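Zinc transport protein ZntB (Vibrio parahaemolyticus RIMD 2210633, PDB 3CK6) probably mediates zinc uptake by zinc-proton symport, its cytoplasmic domain forming a funnel-shaped homopentamer. Local coordinates at residues I8-F13 with P30-H35; R82-N87 with G147-Y152; P189-I194 with N217-I222. The protein carries 1 engineered substitution. All blocks are in the same frame, centred on the assembly; numbering follows the deposited sequence. Where two conformers were deposited one is given.

Contact 1 (I8-F13 with P30-H35); sequences IEHWDF and PNHWYH
Tyr34 lays its CE1 over one face of the His10 imidazole, 3.4 Å above that plane and toward the rim, in an offset stack with centroids 4.4 Å apart. His10 gets there because its CG stands anti to the backbone N (chi1 172°), which brings the ring alongside Tyr34. One face of His32 takes Asp12 CB, 4.0 Å from the ring centroid, and the Asp12 carboxylate continues over the ring with its plane 29° from it, while its OD1 bonds to the Ser14 hydroxyl. At the edge of Phe13, in plane, sits Asn31 O, which also accepts a hydrogen bond from Phe13 N. The indoles of Trp11 and Trp33 are nearly parallel but slid apart, touching from Trp11 CD1 to Trp33 CE3 at 3.8 Å. Glu9 OE1 fixes the Trp11 indole by taking its NE1 in the ring plane at 2.8 Å. Where the pairing starts, His35 O receives both Ile8 N (2.8 Å) and Glu9 N (3.3 Å), a classic beta bulge. This antiparallel pair joins strands 7-12 and 32-37. Strand 106-111 runs beside 32-37, helix 116-126 covers the tryptophan face through Leu125, Arg122 of that helix pairs with Glu9, and Leu137 of helix 134-161 meets Phe13 and Trp33.

Contact 2 (R82-N87 with G147-Y152); sequences RGINMN and GKIDLY
Tyr152 N bonds to Lys148 O at 3.1 Å in the ordinary helical way, and Ile84 CG1 of the other segment packs against that same oxygen at 3.7 Å, a van der Waals contact. Ile84 is the residue that carries the contact. It comes just past the end of strand 77-83 and points its side chain at the flank of helix 134-161, where Lys148, Ile149 and Tyr152 share one surface. Its CG1 lies anti to the carbonyl carbon (chi1 -59°), and the chain then folds at chi2 (-60°), so that CG1 faces the helix backbone while CD1 swings over to the tyrosine. CG1 is 3.8 Å from Ile149 CA and 3.9 Å from Ile149 CG1. CD1 reaches Tyr152 CD2 at 3.7 Å and Tyr152 CB at 3.9 Å; the two side chains run across each other at about a right angle. Further along, the methyl CD1 of Ile149 lies 4.2 Å from Arg82 O, a loose touch at the strand end. Lys148 begins by pointing at the strand segment, but its ammonium leads off to a salt bridge with Glu120. Ile149 and Tyr152 also lean on helix 173-199, through Ile187 and through Ala179 and Ile183 respectively, while Tyr152 additionally meets Pro92 and Glu93. The join is thus an apolar one. A single isoleucine fitted against a helix flank ties the end of the strand to helix 134-161 by shape and burial, without polar bonds between the two segments, and the one charged side chain on this flank that takes part finds its partner elsewhere.

Contact 3 (P189-I194 with N217-I222); sequences PQQYAI and NNITRI
Helices 173-199 and 209-246 run antiparallel here, and this contact is a short piece of their interface: the axes of 189-194 and 217-222 pass 9.2 Å apart, at 162° between their directions. Ile219 is the central side chain, inserted among residues of the partner helix. With CG1 anti to the backbone N (chi1 -175°), it sends CD1 against Gln190 CG at 4.0 Å and sets CG1 3.8 Å from Gln191 N. Its other branch, CG2, meets Ile194 CD1 at 3.9 Å. Beside it, the extended Gln191 side chain passes obliquely across Thr220, with its CD 3.6 Å from Thr220 OG1 and its OE1 3.5 Å from Thr220 CA. This is packing rather than bonding; the threonine hydroxyl bonds instead to His216 O in its own helix. Asn146 of helix 134-161 also lies against Ile219, making this a three-helix meeting, and Asn217 on the same helix turn bonds to Arg66 of a neighbouring subunit. Ile187, one turn earlier than Gln191, touches Ile219 as well. Ile219 thus sits as a knob in the hole formed by Ile187, Gln190, Gln191 and Ile194, packing of the kind found in antiparallel helix pairs.

In the fold
Along the chain the three contacts follow in series. Contacts 1 and 2 both reach the seven-stranded mixed sheet, but at places about 24 Å apart between centres and without touching; contact 3 belongs to the helices alone, on the other side of the chain's centre from contact 1 and about 26 Å from it between centres. Contacts 2 and 3, with centres about 14 Å apart, do meet: Asp150 OD2 and Arg221 NH1 form a salt bridge of 2.7 Å, and Gln190 OE1 probably accepts a hydrogen bond from Arg82 N. Helix 134-161 thus links the sheet to helices 173-199 and 209-246, and the neighbouring subunits that touch contact 3 place this helical side at the interfaces of the pentamer.

Contact 1 (I8-F13 with P30-H35)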
loop_
_atom_site.group_PDB
_atom_site.type_symbol
_atom_site.label_atom_id
_atom_site.label_comp_id
_atom_site.label_asym_id
_atom_site.label_seq_id
_atom_site.Cartn_x
_atom_site.Cartn_y
_atom_site.Cartn_z
ATOM N N ILE E 8 -3.202 42.922 2.925
ATOM C CA ILE E 8 -4.513 42.971 3.582
ATOM C C ILE E 8 -4.385 43.423 5.044
ATOM O O ILE E 8 -5.054 44.368 5.482
ATOM C CB ILE E 8 -5.206 41.586 3.521
ATOM C CG1 ILE E 8 -5.223 41.081 2.070
ATOM C CG2 ILE E 8 -6.599 41.641 4.134
ATOM C CD1 ILE E 8 -5.544 39.614 1.925
ATOM N N GLU E 9 -3.543 42.730 5.791
ATOM C CA GLU E 9 -3.350 43.040 7.201
ATOM C C GLU E 9 -1.937 42.722 7.640
ATOM O O GLU E 9 -1.257 41.860 7.047
ATOM C CB GLU E 9 -4.360 42.265 8.050
ATOM C CG GLU E 9 -4.926 43.065 9.185
ATOM C CD GLU E 9 -6.319 42.624 9.571
ATOM O OE1 GLU E 9 -6.451 41.793 10.487
ATOM O OE2 GLU E 9 -7.285 43.108 8.957
ATOM N N HIS E 10 -1.504 43.408 8.698
ATOM C CA HIS E 10 -0.177 43.242 9.254
ATOM C C HIS E 10 -0.311 43.301 10.770
ATOM O O HIS E 10 -0.864 44.263 11.314
ATOM C CB HIS E 10 0.739 44.341 8.690
ATOM C CG HIS E 10 2.113 44.418 9.302
ATOM N ND1 HIS E 10 2.900 45.542 9.172
ATOM C CD2 HIS E 10 2.836 43.539 10.042
ATOM C CE1 HIS E 10 4.058 45.347 9.785
ATOM N NE2 HIS E 10 4.040 44.142 10.329
ATOM N N TRP E 11 0.179 42.254 11.437
ATOM C CA TRP E 11 0.133 42.152 12.892
ATOM C C TRP E 11 1.526 41.882 13.433
ATOM O O TRP E 11 2.317 41.171 12.814
ATOM C CB TRP E 11 -0.827 41.045 13.352
ATOM C CG TRP E 11 -2.269 41.424 13.212
ATOM C CD1 TRP E 11 -3.048 41.238 12.121
ATOM C CD2 TRP E 11 -3.089 42.097 14.187
ATOM N NE1 TRP E 11 -4.321 41.728 12.351
ATOM C CE2 TRP E 11 -4.366 42.276 13.606
ATOM C CE3 TRP E 11 -2.869 42.559 15.494
ATOM C CZ2 TRP E 11 -5.426 42.893 14.289
ATOM C CZ3 TRP E 11 -3.914 43.179 16.172
ATOM C CH2 TRP E 11 -5.182 43.333 15.569
ATOM N N ASP E 12 1.801 42.444 14.600
ATOM C CA ASP E 12 3.063 42.251 15.287
ATOM C C ASP E 12 2.845 41.391 16.537
ATOM O O ASP E 12 2.112 41.788 17.459
ATOM C CB ASP E 12 3.670 43.617 15.639
ATOM C CG ASP E 12 5.036 43.507 16.304
ATOM O OD1 ASP E 12 5.547 42.380 16.500
ATOM O OD2 ASP E 12 5.595 44.560 16.644
ATOM N N PHE E 13 3.481 40.215 16.548
ATOM C CA PHE E 13 3.428 39.261 17.672
ATOM C C PHE E 13 4.701 39.243 18.514
ATOM O O PHE E 13 4.979 38.241 19.198
ATOM C CB PHE E 13 3.194 37.849 17.155
ATOM C CG PHE E 13 1.836 37.652 16.526
ATOM C CD1 PHE E 13 1.622 37.976 15.184
ATOM C CD2 PHE E 13 0.772 37.164 17.279
ATOM C CE1 PHE E 13 0.380 37.808 14.598
ATOM C CE2 PHE E 13 -0.487 36.975 16.677
ATOM C CZ PHE E 13 -0.673 37.306 15.362
ATOM N N PRO E 30 10.921 39.813 12.033
ATOM C CA PRO E 30 10.637 38.590 12.767
ATOM C C PRO E 30 9.470 38.787 13.739
ATOM O O PRO E 30 9.335 39.865 14.319
ATOM C CB PRO E 30 11.952 38.321 13.524
ATOM C CG PRO E 30 12.994 39.006 12.713
ATOM C CD PRO E 30 12.321 40.253 12.234
ATOM N N ASN E 31 8.626 37.761 13.880
ATOM C CA ASN E 31 7.436 37.793 14.744
ATOM C C ASN E 31 6.232 38.590 14.197
ATOM O O ASN E 31 5.229 38.754 14.876
ATOM C CB ASN E 31 7.786 38.183 16.188
ATOM C CG ASN E 31 8.700 37.173 16.834
ATOM O OD1 ASN E 31 9.816 37.501 17.239
ATOM N ND2 ASN E 31 8.255 35.911 16.872
ATOM N N HIS E 32 6.331 39.058 12.955
ATOM C CA HIS E 32 5.214 39.729 12.304
ATOM C C HIS E 32 4.483 38.761 11.390
ATOM O O HIS E 32 5.083 37.823 10.833
ATOM C CB HIS E 32 5.694 40.930 11.479
ATOM C CG HIS E 32 6.134 42.118 12.291
ATOM N ND1 HIS E 32 6.926 42.014 13.417
ATOM C CD2 HIS E 32 5.916 43.441 12.112
ATOM C CE1 HIS E 32 7.162 43.220 13.902
ATOM N NE2 HIS E 32 6.548 44.104 13.134
ATOM N N TRP E 33 3.179 39.014 11.236
ATOM C CA TRP E 33 2.337 38.308 10.281
ATOM C C TRP E 33 1.869 39.293 9.207
ATOM O O TRP E 33 1.388 40.381 9.523
ATOM C CB TRP E 33 1.134 37.677 10.977
ATOM C CG TRP E 33 0.140 37.035 10.046
ATOM C CD1 TRP E 33 0.412 36.285 8.919
ATOM C CD2 TRP E 33 -1.288 37.061 10.175
ATOM N NE1 TRP E 33 -0.770 35.849 8.352
ATOM C CE2 TRP E 33 -1.820 36.301 9.107
ATOM C CE3 TRP E 33 -2.173 37.629 11.114
ATOM C CZ2 TRP E 33 -3.208 36.124 8.919
ATOM C CZ3 TRP E 33 -3.567 37.440 10.931
ATOM C CH2 TRP E 33 -4.059 36.689 9.846
ATOM N N TYR E 34 2.063 38.910 7.952
ATOM C CA TYR E 34 1.654 39.683 6.794
ATOM C C TYR E 34 0.647 38.825 6.024
ATOM O O TYR E 34 0.990 37.747 5.535
ATOM C CB TYR E 34 2.863 39.998 5.909
ATOM C CG TYR E 34 3.993 40.672 6.666
ATOM C CD1 TYR E 34 4.080 42.070 6.726
ATOM C CD2 TYR E 34 4.942 39.923 7.363
ATOM C CE1 TYR E 34 5.093 42.704 7.450
ATOM C CE2 TYR E 34 5.951 40.552 8.093
ATOM C CZ TYR E 34 6.025 41.941 8.116
ATOM O OH TYR E 34 7.025 42.555 8.861
ATOM N N HIS E 35 -0.596 39.285 5.932
ATOM C CA HIS E 35 -1.607 38.581 5.150
ATOM C C HIS E 35 -1.787 39.350 3.843
ATOM O O HIS E 35 -2.044 40.560 3.884
ATOM C CB HIS E 35 -2.927 38.538 5.923
ATOM C CG HIS E 35 -3.946 37.633 5.320
ATOM N ND1 HIS E 35 -3.677 36.320 5.009
ATOM C CD2 HIS E 35 -5.249 37.840 5.007
ATOM C CE1 HIS E 35 -4.765 35.762 4.505
ATOM N NE2 HIS E 35 -5.732 36.662 4.495
#

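Contact 2 (R82-N87 with G147-Y152)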
loop_
_atom_site.group_PDB
_atom_site.type_symbol
_atom_site.label_atom_id
_atom_site.label_comp_id
_atom_site.label_asym_id
_atom_site.label_seq_id
_atom_site.Cartn_x
_atom_site.Cartn_y
_atom_site.Cartn_z
ATOM N N ARG E 82 -5.455 24.021 1.713
ATOM C CA ARG E 82 -6.718 24.318 1.070
ATOM C C ARG E 82 -7.833 24.433 2.114
ATOM O O ARG E 82 -7.786 23.786 3.179
ATOM C CB ARG E 82 -7.040 23.251 0.018
ATOM C CG ARG E 82 -6.139 23.284 -1.205
ATOM C CD ARG E 82 -6.880 23.824 -2.453
ATOM N NE ARG E 82 -5.993 23.841 -3.631
ATOM C CZ ARG E 82 -6.369 24.124 -4.878
ATOM N NH1 ARG E 82 -7.622 24.444 -5.157
ATOM N NH2 ARG E 82 -5.476 24.074 -5.860
ATOM N N GLY E 83 -8.831 25.265 1.799
ATOM C CA GLY E 83 -10.016 25.445 2.630
ATOM C C GLY E 83 -11.276 25.519 1.795
ATOM O O GLY E 83 -11.212 25.713 0.575
ATOM N N ILE E 84 -12.418 25.374 2.460
ATOM C CA ILE E 84 -13.746 25.512 1.806
ATOM C C ILE E 84 -13.908 26.912 1.187
ATOM O O ILE E 84 -13.510 27.913 1.771
ATOM C CB ILE E 84 -14.884 25.210 2.810
ATOM C CG1 ILE E 84 -14.734 23.793 3.373
ATOM C CG2 ILE E 84 -16.294 25.330 2.154
ATOM C CD1 ILE E 84 -14.785 22.668 2.295
ATOM N N ASN E 85 -14.478 26.964 -0.013
ATOM C CA ASN E 85 -14.696 28.215 -0.717
ATOM C C ASN E 85 -16.087 28.718 -0.332
ATOM O O ASN E 85 -17.082 28.193 -0.840
ATOM C CB ASN E 85 -14.619 27.944 -2.219
ATOM C CG ASN E 85 -14.524 29.212 -3.050
ATOM O OD1 ASN E 85 -14.944 30.298 -2.621
ATOM N ND2 ASN E 85 -13.962 29.081 -4.258
HETATM N N MSE E 86 -16.167 29.705 0.568
HETATM C CA MSE E 86 -17.478 30.196 1.029
HETATM C C MSE E 86 -17.831 31.548 0.418
HETATM O O MSE E 86 -18.520 32.385 1.026
HETATM C CB MSE E 86 -17.592 30.231 2.560
HETATM C CG MSE E 86 -18.014 28.909 3.220
HETATM SE SE MSE E 86 -19.339 27.810 2.291
HETATM C CE MSE E 86 -20.809 29.076 2.169
ATOM N N ASN E 87 -17.388 31.742 -0.825
ATOM C CA ASN E 87 -17.608 32.968 -1.560
ATOM C C ASN E 87 -18.660 32.787 -2.675
ATOM O O ASN E 87 -18.908 31.663 -3.123
ATOM C CB ASN E 87 -16.268 33.458 -2.096
ATOM C CG ASN E 87 -15.264 33.735 -0.968
ATOM O OD1 ASN E 87 -15.308 34.793 -0.341
ATOM N ND2 ASN E 87 -14.372 32.771 -0.694
ATOM N N GLY E 147 -11.856 22.963 10.957
ATOM C CA GLY E 147 -13.184 23.285 11.484
ATOM C C GLY E 147 -14.207 23.602 10.394
ATOM O O GLY E 147 -15.333 23.100 10.416
ATOM N N LYS E 148 -13.828 24.440 9.437
ATOM C CA LYS E 148 -14.752 24.759 8.329
ATOM C C LYS E 148 -15.003 23.601 7.359
ATOM O O LYS E 148 -16.102 23.484 6.808
ATOM C CB LYS E 148 -14.305 26.032 7.584
ATOM C CG LYS E 148 -14.152 27.266 8.496
ATOM C CD LYS E 148 -15.433 27.573 9.257
ATOM C CE LYS E 148 -15.265 28.791 10.144
ATOM N NZ LYS E 148 -16.550 29.180 10.819
ATOM N N ILE E 149 -13.996 22.750 7.150
ATOM C CA ILE E 149 -14.191 21.536 6.344
ATOM C C ILE E 149 -15.181 20.604 7.055
ATOM O O ILE E 149 -16.120 20.086 6.423
ATOM C CB ILE E 149 -12.863 20.791 6.043
ATOM C CG1 ILE E 149 -11.984 21.617 5.088
ATOM C CG2 ILE E 149 -13.164 19.424 5.414
ATOM C CD1 ILE E 149 -10.514 21.178 5.012
ATOM N N ASP E 150 -15.000 20.421 8.367
ATOM C CA ASP E 150 -15.969 19.662 9.163
ATOM C C ASP E 150 -17.387 20.187 8.975
ATOM O O ASP E 150 -18.296 19.401 8.763
ATOM C CB ASP E 150 -15.620 19.685 10.659
ATOM C CG ASP E 150 -14.701 18.541 11.068
ATOM O OD1 ASP E 150 -14.819 17.444 10.480
ATOM O OD2 ASP E 150 -13.865 18.736 11.997
ATOM N N LEU E 151 -17.570 21.509 9.055
ATOM C CA LEU E 151 -18.902 22.113 8.930
ATOM C C LEU E 151 -19.514 21.795 7.579
ATOM O O LEU E 151 -20.697 21.460 7.504
ATOM C CB LEU E 151 -18.889 23.641 9.157
ATOM C CG LEU E 151 -18.972 24.145 10.607
ATOM C CD1 LEU E 151 -18.435 25.572 10.746
ATOM C CD2 LEU E 151 -20.405 24.038 11.202
ATOM N N TYR E 152 -18.710 21.886 6.517
ATOM C CA TYR E 152 -19.185 21.518 5.185
ATOM C C TYR E 152 -19.541 20.031 5.096
ATOM O O TYR E 152 -20.588 19.669 4.553
ATOM C CB TYR E 152 -18.179 21.910 4.100
ATOM C CG TYR E 152 -18.578 21.485 2.705
ATOM C CD1 TYR E 152 -19.681 22.051 2.065
ATOM C CD2 TYR E 152 -17.844 20.518 2.019
ATOM C CE1 TYR E 152 -20.041 21.648 0.782
ATOM C CE2 TYR E 152 -18.194 20.121 0.735
ATOM C CZ TYR E 152 -19.283 20.683 0.128
ATOM O OH TYR E 152 -19.621 20.275 -1.148
#

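Contact 3 (P189-I194 with N217-I222)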
loop_
_atom_site.group_PDB
_atom_site.type_symbol
_atom_site.label_atom_id
_atom_site.label_comp_id
_atom_site.label_asym_id
_atom_site.label_seq_id
_atom_site.Cartn_x
_atom_site.Cartn_y
_atom_site.Cartn_z
ATOM N N PRO E 189 -3.684 15.170 0.464
ATOM C CA PRO E 189 -2.398 15.905 0.573
ATOM C C PRO E 189 -2.251 16.809 1.805
ATOM O O PRO E 189 -1.132 16.950 2.322
ATOM C CB PRO E 189 -2.393 16.796 -0.678
ATOM C CG PRO E 189 -3.272 16.161 -1.617
ATOM C CD PRO E 189 -4.322 15.395 -0.848
ATOM N N GLN E 190 -3.348 17.427 2.255
ATOM C CA GLN E 190 -3.327 18.301 3.439
ATOM C C GLN E 190 -2.893 17.529 4.670
ATOM O O GLN E 190 -2.150 18.042 5.511
ATOM C CB GLN E 190 -4.717 18.890 3.689
ATOM C CG GLN E 190 -4.781 20.043 4.718
ATOM C CD GLN E 190 -5.411 21.290 4.096
ATOM O OE1 GLN E 190 -5.130 21.599 2.936
ATOM N NE2 GLN E 190 -6.294 21.978 4.837
ATOM N N GLN E 191 -3.382 16.303 4.790
ATOM C CA GLN E 191 -2.959 15.425 5.883
ATOM C C GLN E 191 -1.443 15.216 5.865
ATOM O O GLN E 191 -0.792 15.314 6.903
ATOM C CB GLN E 191 -3.691 14.081 5.814
ATOM C CG GLN E 191 -3.429 13.179 7.047
ATOM C CD GLN E 191 -4.062 11.804 6.894
ATOM O OE1 GLN E 191 -5.214 11.675 6.503
ATOM N NE2 GLN E 191 -3.290 10.774 7.175
ATOM N N TYR E 192 -0.895 14.907 4.690
ATOM C CA TYR E 192 0.532 14.690 4.555
ATOM C C TYR E 192 1.358 15.966 4.783
ATOM O O TYR E 192 2.450 15.879 5.327
ATOM C CB TYR E 192 0.897 14.009 3.238
ATOM C CG TYR E 192 0.090 12.752 2.934
ATOM C CD1 TYR E 192 -0.400 12.523 1.644
ATOM C CD2 TYR E 192 -0.216 11.815 3.936
ATOM C CE1 TYR E 192 -1.153 11.386 1.347
ATOM C CE2 TYR E 192 -0.986 10.661 3.645
ATOM C CZ TYR E 192 -1.440 10.467 2.344
ATOM O OH TYR E 192 -2.197 9.355 2.014
ATOM N N ALA E 193 0.826 17.125 4.377
ATOM C CA ALA E 193 1.480 18.423 4.555
ATOM C C ALA E 193 1.623 18.732 6.050
ATOM O O ALA E 193 2.697 19.133 6.517
ATOM C CB ALA E 193 0.697 19.540 3.842
ATOM N N ILE E 194 0.555 18.474 6.801
ATOM C CA ILE E 194 0.578 18.662 8.248
ATOM C C ILE E 194 1.530 17.664 8.929
ATOM O O ILE E 194 2.277 18.030 9.850
ATOM C CB ILE E 194 -0.871 18.645 8.850
ATOM C CG1 ILE E 194 -1.660 19.861 8.324
ATOM C CG2 ILE E 194 -0.811 18.615 10.438
ATOM C CD1 ILE E 194 -3.211 19.741 8.397
ATOM N N ASN E 217 -4.446 14.772 13.984
ATOM C CA ASN E 217 -5.503 13.799 14.262
ATOM C C ASN E 217 -6.837 14.253 13.648
ATOM O O ASN E 217 -7.574 13.443 13.072
ATOM C CB ASN E 217 -5.667 13.542 15.751
ATOM C CG ASN E 217 -6.444 12.251 16.032
ATOM O OD1 ASN E 217 -6.139 11.203 15.465
ATOM N ND2 ASN E 217 -7.440 12.327 16.911
ATOM N N ASN E 218 -7.142 15.543 13.771
ATOM C CA ASN E 218 -8.356 16.085 13.133
ATOM C C ASN E 218 -8.415 15.949 11.612
ATOM O O ASN E 218 -9.470 15.608 11.068
ATOM C CB ASN E 218 -8.611 17.536 13.560
ATOM C CG ASN E 218 -9.072 17.632 15.011
ATOM O OD1 ASN E 218 -9.631 16.684 15.535
ATOM N ND2 ASN E 218 -8.795 18.760 15.673
ATOM N N ILE E 219 -7.316 16.247 10.919
ATOM C CA ILE E 219 -7.313 16.117 9.441
ATOM C C ILE E 219 -7.410 14.626 9.045
ATOM O O ILE E 219 -8.100 14.293 8.105
ATOM C CB ILE E 219 -6.119 16.834 8.743
ATOM C CG1 ILE E 219 -6.244 16.763 7.199
ATOM C CG2 ILE E 219 -4.798 16.275 9.190
ATOM C CD1 ILE E 219 -7.331 17.676 6.646
ATOM N N THR E 220 -6.758 13.751 9.820
ATOM C CA THR E 220 -6.839 12.300 9.596
ATOM C C THR E 220 -8.287 11.843 9.751
ATOM O O THR E 220 -8.803 11.141 8.880
ATOM C CB THR E 220 -5.923 11.536 10.564
ATOM O OG1 THR E 220 -4.591 12.021 10.401
ATOM C CG2 THR E 220 -5.948 10.016 10.299
ATOM N N ARG E 221 -8.939 12.273 10.836
ATOM C CA ARG E 221 -10.373 12.000 11.035
ATOM C C ARG E 221 -11.217 12.466 9.841
ATOM O O ARG E 221 -12.094 11.725 9.363
ATOM C CB ARG E 221 -10.898 12.620 12.334
ATOM C CG ARG E 221 -12.471 12.550 12.451
ATOM C CD ARG E 221 -12.913 13.198 13.805
ATOM N NE ARG E 221 -12.468 14.589 13.899
ATOM C CZ ARG E 221 -12.958 15.603 13.183
ATOM N NH1 ARG E 221 -12.458 16.821 13.343
ATOM N NH2 ARG E 221 -13.938 15.413 12.302
ATOM N N ILE E 222 -10.965 13.694 9.367
ATOM C CA ILE E 222 -11.654 14.209 8.170
ATOM C C ILE E 222 -11.525 13.263 6.972
ATOM O O ILE E 222 -12.554 12.896 6.353
ATOM C CB ILE E 222 -11.239 15.676 7.844
ATOM C CG1 ILE E 222 -11.710 16.607 8.986
ATOM C CG2 ILE E 222 -11.721 16.111 6.418
ATOM C CD1 ILE E 222 -11.221 18.056 8.887
#